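Local coordinates for protein AAR187Cp (Eremothecium gossypii, PDB 3ZIK) that probably regulates the hold of cohesin on chromosomes, as a Wapl-type release factor, of which this chain is the helical Wap1 domain, at residues L217-L222 with L251-A256; L277-L282 with M319-Q324. All blocks are in the same frame, centred on the assembly; numbering follows the deposited sequence.

Contact 1. Residues L217-L222 with L251-A256; sequences LSREKL and LVRSLA
In the all-helical Wap1 domain, R219 and L222, from the loop that joins helices 201-215 and 225-235, meet one side of helix 248-261. The buried half of the contact is apolar. L222, whose CB points to the helix, brings CD1 to 3.9 Å from S254 CB, and the same methyl lies 4.3 Å from L251 CD1; L231 of helix 225-235 also touches the L222 side chain. The outer half is polar and carries two arginines. The R219 chain runs extended from CG to NE and reaches across the helix, leaving its NE 3.7 Å from S254 OG, a packing distance; that hydroxyl is instead bonded to the carbonyl of S250, one turn back. R253 has CG anti to its backbone N (chi1 -172°) and bends at chi3, which brings its NE into the plane of the R219 guanidinium, at the edge. The two guanidinium planes stand 45° apart, and the like charges are probably eased by E300, which forms a salt bridge with R253 NH1. Within the loop, S218 closes an ST motif, its OG accepting from K221 N at 3.2 Å. The nearest approach of the two arginines is R219 NH2 to R253 NE, 3.6 Å.

Contact 2. Residues L277-L282 with M319-Q324; sequences LLILQL and MSFVLQ
I279 and V322 meet at about a right angle where two helices of the Wap1 domain pack, 272-289 against the first turn of 321-336. I279 CG1 lies 3.6 Å from V322 CG2, at the closest backbone approach of the segments. With CG1 anti to the carbonyl carbon (chi1 -74°) and the chain extended beyond it, I279 carries CD1 to 3.8 Å from F321 CD2. It crosses F321 at about a right angle too: CD1 and CG2 both sit at the ring's edge, CG2 in its plane and 4.0 Å from CE2, so the aromatic meets the isoleucine with its rim. An alanine in place of I279 would probably leave this ring edge and V322 CG2 without their apolar partner, opening a gap between the helices. The other valine methyl, CG1, faces L278 across another crossing at about a right angle, 4.1 Å from L278 CB. V322 is thus wedged between neighbouring residues of helix 272-289, while I266 of helix 264-267 also touches it. S320 is the N-cap of the second helix, its OG accepting from L323 N at 3.2 Å (N-H...O 163°). One turn beyond L278, L282 rests its CD1 3.8 Å from the backbone O of V322.

Overall arrangement
From the N terminus, the chain leaves helix 201-215 through residues 217-222, passes helix 225-235 and returns on helix 248-261, where contact 1 closes a largely helical excursion of 28 residues. It then enters helix 272-289, and contact 2 closes 36 residues later at the start of helix 321-336. The two closures follow in series, neither nested nor crossed, with centres about 17 Å apart on the same side of the chain's centre. Helix 272-289 links them: Q281 touches L222 and L255 of contact 1, and its OE1 bonds to S258 on helix 248-261. Together they tie the 217-222 loop, through successive helices, to helix 321-336.

Contact 1. Residues L217-L222 with L251-A256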
loop_
_atom_site.group_PDB
_atom_site.type_symbol
_atom_site.label_atom_id
_atom_site.label_comp_id
_atom_site.label_asym_id
_atom_site.label_seq_id
_atom_site.Cartn_x
_atom_site.Cartn_y
_atom_site.Cartn_z
ATOM N N LEU A 217 14.133 6.941 2.151
ATOM C CA LEU A 217 13.984 5.548 2.522
ATOM C C LEU A 217 15.238 4.714 2.232
ATOM O O LEU A 217 15.894 4.954 1.240
ATOM C CB LEU A 217 12.833 4.957 1.717
ATOM C CG LEU A 217 11.425 5.213 2.193
ATOM C CD1 LEU A 217 10.433 4.808 1.096
ATOM C CD2 LEU A 217 11.219 4.441 3.472
ATOM N N SER A 218 15.487 3.667 3.015
ATOM C CA SER A 218 16.610 2.762 2.766
ATOM C C SER A 218 16.597 2.145 1.347
ATOM O O SER A 218 15.535 2.019 0.702
ATOM C CB SER A 218 16.549 1.595 3.747
ATOM O OG SER A 218 15.275 0.958 3.623
ATOM N N ARG A 219 17.772 1.702 0.909
ATOM C CA ARG A 219 17.931 0.966 -0.359
ATOM C C ARG A 219 17.003 -0.226 -0.473
ATOM O O ARG A 219 16.385 -0.455 -1.518
ATOM C CB ARG A 219 19.378 0.580 -0.571
ATOM C CG ARG A 219 20.177 1.839 -0.835
ATOM C CD ARG A 219 21.622 1.589 -1.205
ATOM N NE ARG A 219 22.179 2.850 -1.653
ATOM C CZ ARG A 219 23.406 3.268 -1.388
ATOM N NH1 ARG A 219 24.233 2.512 -0.661
ATOM N NH2 ARG A 219 23.798 4.452 -1.857
ATOM N N GLU A 220 16.795 -0.894 0.657
ATOM C CA GLU A 220 15.988 -2.065 0.678
ATOM C C GLU A 220 14.507 -1.751 0.563
ATOM O O GLU A 220 13.795 -2.413 -0.205
ATOM C CB GLU A 220 16.283 -2.937 1.926
ATOM C CG GLU A 220 15.886 -4.419 1.767
ATOM C CD GLU A 220 16.675 -5.188 0.666
ATOM O OE1 GLU A 220 17.942 -5.132 0.653
ATOM O OE2 GLU A 220 16.027 -5.855 -0.203
ATOM N N LYS A 221 14.013 -0.768 1.302
ATOM C CA LYS A 221 12.617 -0.394 1.093
ATOM C C LYS A 221 12.391 0.101 -0.327
ATOM O O LYS A 221 11.319 -0.085 -0.835
ATOM C CB LYS A 221 12.122 0.641 2.101
ATOM C CG LYS A 221 11.881 0.044 3.502
ATOM C CD LYS A 221 11.000 0.882 4.439
ATOM C CE LYS A 221 11.260 0.497 5.905
ATOM N NZ LYS A 221 10.535 1.308 6.926
ATOM N N LEU A 222 13.392 0.749 -0.946
ATOM C CA LEU A 222 13.272 1.224 -2.328
ATOM C C LEU A 222 13.275 0.111 -3.381
ATOM O O LEU A 222 13.103 0.388 -4.546
ATOM C CB LEU A 222 14.387 2.229 -2.674
ATOM C CG LEU A 222 14.377 3.566 -1.936
ATOM C CD1 LEU A 222 15.717 4.267 -2.193
ATOM C CD2 LEU A 222 13.131 4.381 -2.349
ATOM N N LEU A 251 18.330 10.302 -3.803
ATOM C CA LEU A 251 17.351 9.374 -4.335
ATOM C C LEU A 251 17.825 8.834 -5.682
ATOM O O LEU A 251 17.798 7.590 -5.911
ATOM C CB LEU A 251 15.938 10.013 -4.400
ATOM C CG LEU A 251 14.832 9.165 -5.036
ATOM C CD1 LEU A 251 14.744 7.904 -4.184
ATOM C CD2 LEU A 251 13.529 9.946 -4.958
ATOM N N VAL A 252 18.298 9.739 -6.531
ATOM C CA VAL A 252 18.830 9.400 -7.872
ATOM C C VAL A 252 19.987 8.428 -7.743
ATOM O O VAL A 252 20.016 7.382 -8.412
ATOM C CB VAL A 252 19.183 10.660 -8.698
ATOM C CG1 VAL A 252 19.848 10.320 -10.037
ATOM C CG2 VAL A 252 17.895 11.419 -8.952
ATOM N N ARG A 253 20.875 8.710 -6.803
ATOM C CA ARG A 253 21.989 7.851 -6.541
ATOM C C ARG A 253 21.535 6.412 -6.196
ATOM O O ARG A 253 22.044 5.425 -6.785
ATOM C CB ARG A 253 22.843 8.472 -5.430
ATOM C CG ARG A 253 24.162 7.758 -5.167
ATOM C CD ARG A 253 24.855 8.326 -3.925
ATOM N NE ARG A 253 25.600 7.278 -3.231
ATOM C CZ ARG A 253 26.831 6.896 -3.559
ATOM N NH1 ARG A 253 27.464 7.498 -4.569
ATOM N NH2 ARG A 253 27.427 5.914 -2.879
ATOM N N SER A 254 20.613 6.269 -5.233
ATOM C CA SER A 254 20.209 4.932 -4.805
ATOM C C SER A 254 19.515 4.177 -5.930
ATOM O O SER A 254 19.789 3.023 -6.097
ATOM C CB SER A 254 19.312 4.977 -3.592
ATOM O OG SER A 254 19.936 5.629 -2.524
ATOM N N LEU A 255 18.699 4.882 -6.727
ATOM C CA LEU A 255 18.031 4.317 -7.934
ATOM C C LEU A 255 19.031 3.852 -8.959
ATOM O O LEU A 255 18.972 2.712 -9.427
ATOM C CB LEU A 255 17.019 5.313 -8.528
ATOM C CG LEU A 255 15.796 5.554 -7.603
ATOM C CD1 LEU A 255 14.895 6.702 -8.126
ATOM C CD2 LEU A 255 14.968 4.291 -7.350
ATOM N N ALA A 256 20.008 4.699 -9.237
ATOM C CA ALA A 256 21.034 4.391 -10.227
ATOM C C ALA A 256 21.913 3.199 -9.781
ATOM O O ALA A 256 22.244 2.350 -10.569
ATOM C CB ALA A 256 21.896 5.628 -10.479
#

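Contact 2. Residues L277-L282 with M319-Q324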
loop_
_atom_site.group_PDB
_atom_site.type_symbol
_atom_site.label_atom_id
_atom_site.label_comp_id
_atom_site.label_asym_id
_atom_site.label_seq_id
_atom_site.Cartn_x
_atom_site.Cartn_y
_atom_site.Cartn_z
ATOM N N LEU A 277 10.735 -4.510 -11.140
ATOM C CA LEU A 277 11.577 -3.619 -10.371
ATOM C C LEU A 277 12.298 -2.597 -11.239
ATOM O O LEU A 277 12.213 -1.390 -10.998
ATOM C CB LEU A 277 12.600 -4.416 -9.593
ATOM C CG LEU A 277 13.609 -3.645 -8.753
ATOM C CD1 LEU A 277 12.914 -2.854 -7.664
ATOM C CD2 LEU A 277 14.664 -4.595 -8.159
ATOM N N LEU A 278 12.982 -3.062 -12.260
ATOM C CA LEU A 278 13.629 -2.151 -13.201
ATOM C C LEU A 278 12.635 -1.186 -13.906
ATOM O O LEU A 278 12.936 -0.011 -14.049
ATOM C CB LEU A 278 14.386 -2.985 -14.216
ATOM C CG LEU A 278 15.695 -3.600 -13.673
ATOM C CD1 LEU A 278 16.204 -4.599 -14.749
ATOM C CD2 LEU A 278 16.766 -2.537 -13.472
ATOM N N ILE A 279 11.444 -1.643 -14.304
ATOM C CA ILE A 279 10.435 -0.725 -14.942
ATOM C C ILE A 279 10.067 0.399 -13.946
ATOM O O ILE A 279 10.043 1.569 -14.278
ATOM C CB ILE A 279 9.126 -1.505 -15.388
ATOM C CG1 ILE A 279 9.389 -2.357 -16.653
ATOM C CG2 ILE A 279 7.915 -0.546 -15.593
ATOM C CD1 ILE A 279 8.253 -3.335 -16.996
ATOM N N LEU A 280 9.816 0.032 -12.677
ATOM C CA LEU A 280 9.452 1.036 -11.630
ATOM C C LEU A 280 10.625 1.955 -11.243
ATOM O O LEU A 280 10.456 3.181 -11.120
ATOM C CB LEU A 280 8.857 0.322 -10.395
ATOM C CG LEU A 280 7.502 -0.373 -10.706
ATOM C CD1 LEU A 280 7.129 -1.267 -9.539
ATOM C CD2 LEU A 280 6.331 0.586 -11.097
ATOM N N GLN A 281 11.816 1.398 -11.063
ATOM C CA GLN A 281 12.954 2.280 -10.791
ATOM C C GLN A 281 13.321 3.232 -11.945
ATOM O O GLN A 281 13.616 4.418 -11.716
ATOM C CB GLN A 281 14.181 1.474 -10.418
ATOM C CG GLN A 281 13.962 0.832 -9.056
ATOM C CD GLN A 281 15.160 0.058 -8.487
ATOM O OE1 GLN A 281 15.866 -0.670 -9.200
ATOM N NE2 GLN A 281 15.320 0.144 -7.127
ATOM N N LEU A 282 13.254 2.732 -13.176
ATOM C CA LEU A 282 13.495 3.600 -14.334
ATOM C C LEU A 282 12.406 4.607 -14.503
ATOM O O LEU A 282 12.717 5.737 -14.871
ATOM C CB LEU A 282 13.757 2.815 -15.641
ATOM C CG LEU A 282 15.086 2.046 -15.673
ATOM C CD1 LEU A 282 15.097 0.930 -16.718
ATOM C CD2 LEU A 282 16.244 3.024 -15.837
ATOM N N MET A 319 13.546 -5.452 -28.815
ATOM C CA MET A 319 13.775 -4.449 -27.784
ATOM C C MET A 319 12.762 -4.624 -26.687
ATOM O O MET A 319 11.594 -4.401 -26.922
ATOM C CB MET A 319 13.606 -3.049 -28.388
ATOM C CG MET A 319 14.608 -2.741 -29.508
ATOM S SD MET A 319 16.187 -2.189 -28.846
ATOM C CE MET A 319 15.602 -0.838 -27.814
ATOM N N SER A 320 13.203 -4.997 -25.479
ATOM C CA SER A 320 12.262 -5.069 -24.338
ATOM C C SER A 320 11.799 -3.684 -23.929
ATOM O O SER A 320 12.437 -2.724 -24.228
ATOM C CB SER A 320 12.915 -5.772 -23.154
ATOM O OG SER A 320 14.076 -5.040 -22.712
ATOM N N PHE A 321 10.652 -3.597 -23.267
ATOM C CA PHE A 321 10.163 -2.380 -22.713
ATOM C C PHE A 321 11.193 -1.760 -21.706
ATOM O O PHE A 321 11.261 -0.537 -21.612
ATOM C CB PHE A 321 8.775 -2.611 -21.997
ATOM C CG PHE A 321 8.161 -1.335 -21.418
ATOM C CD1 PHE A 321 7.744 -0.295 -22.253
ATOM C CD2 PHE A 321 8.037 -1.155 -20.045
ATOM C CE1 PHE A 321 7.207 0.885 -21.725
ATOM C CE2 PHE A 321 7.489 0.034 -19.501
ATOM C CZ PHE A 321 7.071 1.049 -20.329
ATOM N N VAL A 322 11.902 -2.615 -20.939
ATOM C CA VAL A 322 12.836 -2.198 -19.856
ATOM C C VAL A 322 14.013 -1.465 -20.539
ATOM O O VAL A 322 14.326 -0.342 -20.163
ATOM C CB VAL A 322 13.378 -3.394 -19.044
ATOM C CG1 VAL A 322 14.672 -3.031 -18.263
ATOM C CG2 VAL A 322 12.300 -3.868 -18.085
ATOM N N LEU A 323 14.560 -2.071 -21.594
ATOM C CA LEU A 323 15.567 -1.466 -22.435
ATOM C C LEU A 323 15.147 -0.123 -23.074
ATOM O O LEU A 323 15.931 0.822 -23.034
ATOM C CB LEU A 323 16.109 -2.453 -23.478
ATOM C CG LEU A 323 17.159 -1.891 -24.449
ATOM C CD1 LEU A 323 18.366 -1.387 -23.581
ATOM C CD2 LEU A 323 17.607 -2.985 -25.425
ATOM N N GLN A 324 13.919 -0.017 -23.597
ATOM C CA GLN A 324 13.410 1.238 -24.194
ATOM C C GLN A 324 13.326 2.296 -23.129
ATOM O O GLN A 324 13.662 3.465 -23.378
ATOM C CB GLN A 324 11.990 1.059 -24.830
ATOM C CG GLN A 324 12.047 0.117 -26.018
ATOM C CD GLN A 324 10.667 -0.210 -26.582
ATOM O OE1 GLN A 324 9.731 -0.517 -25.850
ATOM N NE2 GLN A 324 10.547 -0.178 -27.916
#